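Local coordinates for ADP compounds hydrolase NudE (Escherichia coli, PDB 1VHZ), which hydrolyses ADP-ribose, NADH, Ap3A and Ap2A as a homodimeric Nudix enzyme using magnesium or other divalent cations, at residues 156-161 and 177-182. Numbering follows the deposited sequence.
Sequences HMMDLL and LVREWL
M157 and M158 reach from the 3-10 segment 157-161 to R179 on a helix, a worked example of how neighbouring methionines can line an arginine along its length. M157 makes van der Waals contact with the aliphatic base of the arginine, its CE 3.7 Å from R179 CB and its SD near CB and CG. The chain of M157 runs out nearly straight through chi2 (167°) and bends only at chi3, which swings CE in beside the helix backbone, where it also makes an apolar contact with V178 CG1 at 4.2 Å. M157 SD likewise packs against L182 CD2, 4.3 Å away. M158, bent at both chi2 and chi3, crosses R179 at about a right angle. Its CG lies over one face of the guanidinium, 3.7 Å from R179 NE. Its SD packs 3.9 Å from R179 CD. No hydrogen bond joins the two segments. With CG anti to the backbone N (chi1 -176°) and the chain extended to NE, R179 carries its guanidinium past M158 to the dimer interface, where NH2 forms a salt bridge with E180 of the second subunit. Cutting R179 back to an alanine would take away the guanidinium under M158 CG and would probably cost that E180 its arginine partner. Away from the annotated sites of this Nudix fold, helix 169-184 packs through V178 and W181 on strands 104-116 and 125-136, while the loop after strand 149-153 covers another side of it.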
loop_
_atom_site.group_PDB
_atom_site.type_symbol
_atom_site.label_atom_id
_atom_site.label_comp_id
_atom_site.label_asym_id
_atom_site.label_seq_id
_atom_site.Cartn_x
_atom_site.Cartn_y
_atom_site.Cartn_z
ATOM N N HIS A 156 11.107 -20.679 -4.012
ATOM C CA HIS A 156 11.955 -19.587 -3.558
ATOM C C HIS A 156 11.231 -18.250 -3.640
ATOM O O HIS A 156 11.850 -17.177 -3.677
ATOM C CB HIS A 156 13.253 -19.526 -4.407
ATOM C CG HIS A 156 14.041 -20.797 -4.201
ATOM N ND1 HIS A 156 14.707 -21.039 -3.017
ATOM C CD2 HIS A 156 14.183 -21.901 -4.971
ATOM C CE1 HIS A 156 15.264 -22.236 -3.084
ATOM N NE2 HIS A 156 14.970 -22.778 -4.256
ATOM N N MET A 157 9.910 -18.281 -3.580
ATOM C CA MET A 157 9.046 -17.120 -3.643
ATOM C C MET A 157 9.490 -15.979 -2.701
ATOM O O MET A 157 9.359 -14.821 -3.051
ATOM C CB MET A 157 7.657 -17.423 -3.095
ATOM C CG MET A 157 6.573 -18.115 -3.790
ATOM S SD MET A 157 5.290 -18.557 -2.568
ATOM C CE MET A 157 4.184 -17.160 -2.842
ATOM N N MET A 158 9.741 -16.336 -1.435
ATOM C CA MET A 158 10.150 -15.381 -0.430
ATOM C C MET A 158 11.438 -14.679 -0.775
ATOM O O MET A 158 11.653 -13.575 -0.241
ATOM C CB MET A 158 10.167 -16.000 0.982
ATOM C CG MET A 158 8.806 -16.578 1.403
ATOM S SD MET A 158 7.358 -15.697 0.746
ATOM C CE MET A 158 7.325 -14.259 1.785
ATOM N N ASP A 159 12.284 -15.169 -1.695
ATOM C CA ASP A 159 13.497 -14.421 -2.047
ATOM C C ASP A 159 13.137 -13.082 -2.696
ATOM O O ASP A 159 13.990 -12.172 -2.757
ATOM C CB ASP A 159 14.401 -15.185 -2.998
ATOM C CG ASP A 159 14.887 -16.530 -2.532
ATOM O OD1 ASP A 159 14.771 -16.836 -1.330
ATOM O OD2 ASP A 159 15.381 -17.313 -3.376
ATOM N N LEU A 160 11.916 -12.899 -3.210
ATOM C CA LEU A 160 11.532 -11.636 -3.836
ATOM C C LEU A 160 11.664 -10.442 -2.894
ATOM O O LEU A 160 11.858 -9.300 -3.327
ATOM C CB LEU A 160 10.101 -11.704 -4.384
ATOM C CG LEU A 160 9.937 -12.426 -5.740
ATOM C CD1 LEU A 160 8.494 -12.837 -5.947
ATOM C CD2 LEU A 160 10.435 -11.541 -6.883
ATOM N N LEU A 161 11.615 -10.669 -1.590
ATOM C CA LEU A 161 11.764 -9.678 -0.546
ATOM C C LEU A 161 13.177 -9.125 -0.439
ATOM O O LEU A 161 13.420 -8.223 0.381
ATOM C CB LEU A 161 11.383 -10.320 0.808
ATOM C CG LEU A 161 9.959 -10.180 1.314
ATOM C CD1 LEU A 161 8.965 -9.741 0.266
ATOM C CD2 LEU A 161 9.492 -11.447 2.030
ATOM N N LEU A 177 -0.031 -13.410 0.946
ATOM C CA LEU A 177 -1.386 -13.963 0.889
ATOM C C LEU A 177 -1.445 -15.199 -0.002
ATOM O O LEU A 177 -2.097 -16.186 0.333
ATOM C CB LEU A 177 -2.405 -12.909 0.439
ATOM C CG LEU A 177 -2.688 -11.814 1.492
ATOM C CD1 LEU A 177 -3.286 -10.585 0.831
ATOM C CD2 LEU A 177 -3.570 -12.332 2.619
ATOM N N VAL A 178 -0.723 -15.186 -1.120
ATOM C CA VAL A 178 -0.693 -16.336 -2.023
ATOM C C VAL A 178 0.019 -17.514 -1.381
ATOM O O VAL A 178 -0.376 -18.682 -1.466
ATOM C CB VAL A 178 -0.034 -15.922 -3.350
ATOM C CG1 VAL A 178 0.234 -17.158 -4.209
ATOM C CG2 VAL A 178 -0.945 -14.935 -4.091
ATOM N N ARG A 179 1.117 -17.224 -0.684
ATOM C CA ARG A 179 1.859 -18.279 0.020
ATOM C C ARG A 179 0.966 -18.928 1.077
ATOM O O ARG A 179 1.006 -20.148 1.226
ATOM C CB ARG A 179 3.080 -17.666 0.680
ATOM C CG ARG A 179 4.000 -18.706 1.384
ATOM C CD ARG A 179 4.631 -17.918 2.499
ATOM N NE ARG A 179 5.901 -18.287 3.042
ATOM C CZ ARG A 179 6.269 -17.752 4.229
ATOM N NH1 ARG A 179 7.431 -18.064 4.762
ATOM N NH2 ARG A 179 5.433 -16.909 4.842
ATOM N N GLU A 180 0.183 -18.130 1.819
ATOM C CA GLU A 180 -0.717 -18.701 2.815
ATOM C C GLU A 180 -1.728 -19.627 2.114
ATOM O O GLU A 180 -1.958 -20.743 2.547
ATOM C CB GLU A 180 -1.542 -17.662 3.553
ATOM C CG GLU A 180 -1.124 -17.116 4.850
ATOM C CD GLU A 180 -0.211 -17.920 5.730
ATOM O OE1 GLU A 180 -0.699 -18.689 6.576
ATOM O OE2 GLU A 180 1.026 -17.770 5.590
ATOM N N TRP A 181 -2.299 -19.104 1.024
ATOM C CA TRP A 181 -3.271 -19.886 0.258
ATOM C C TRP A 181 -2.650 -21.173 -0.275
ATOM O O TRP A 181 -3.268 -22.240 -0.254
ATOM C CB TRP A 181 -3.814 -19.013 -0.859
ATOM C CG TRP A 181 -4.788 -19.666 -1.788
ATOM C CD1 TRP A 181 -6.117 -19.910 -1.568
ATOM C CD2 TRP A 181 -4.499 -20.120 -3.116
ATOM N NE1 TRP A 181 -6.669 -20.485 -2.695
ATOM C CE2 TRP A 181 -5.703 -20.621 -3.656
ATOM C CE3 TRP A 181 -3.336 -20.138 -3.896
ATOM C CZ2 TRP A 181 -5.773 -21.172 -4.932
ATOM C CZ3 TRP A 181 -3.413 -20.679 -5.174
ATOM C CH2 TRP A 181 -4.621 -21.190 -5.676
ATOM N N LEU A 182 -1.432 -21.109 -0.783
ATOM C CA LEU A 182 -0.722 -22.283 -1.299
ATOM C C LEU A 182 -0.539 -23.334 -0.196
ATOM O O LEU A 182 -0.619 -24.533 -0.462
ATOM C CB LEU A 182 0.612 -21.868 -1.858
ATOM C CG LEU A 182 1.028 -21.911 -3.298
ATOM C CD1 LEU A 182 -0.050 -22.281 -4.294
ATOM C CD2 LEU A 182 1.693 -20.574 -3.684
#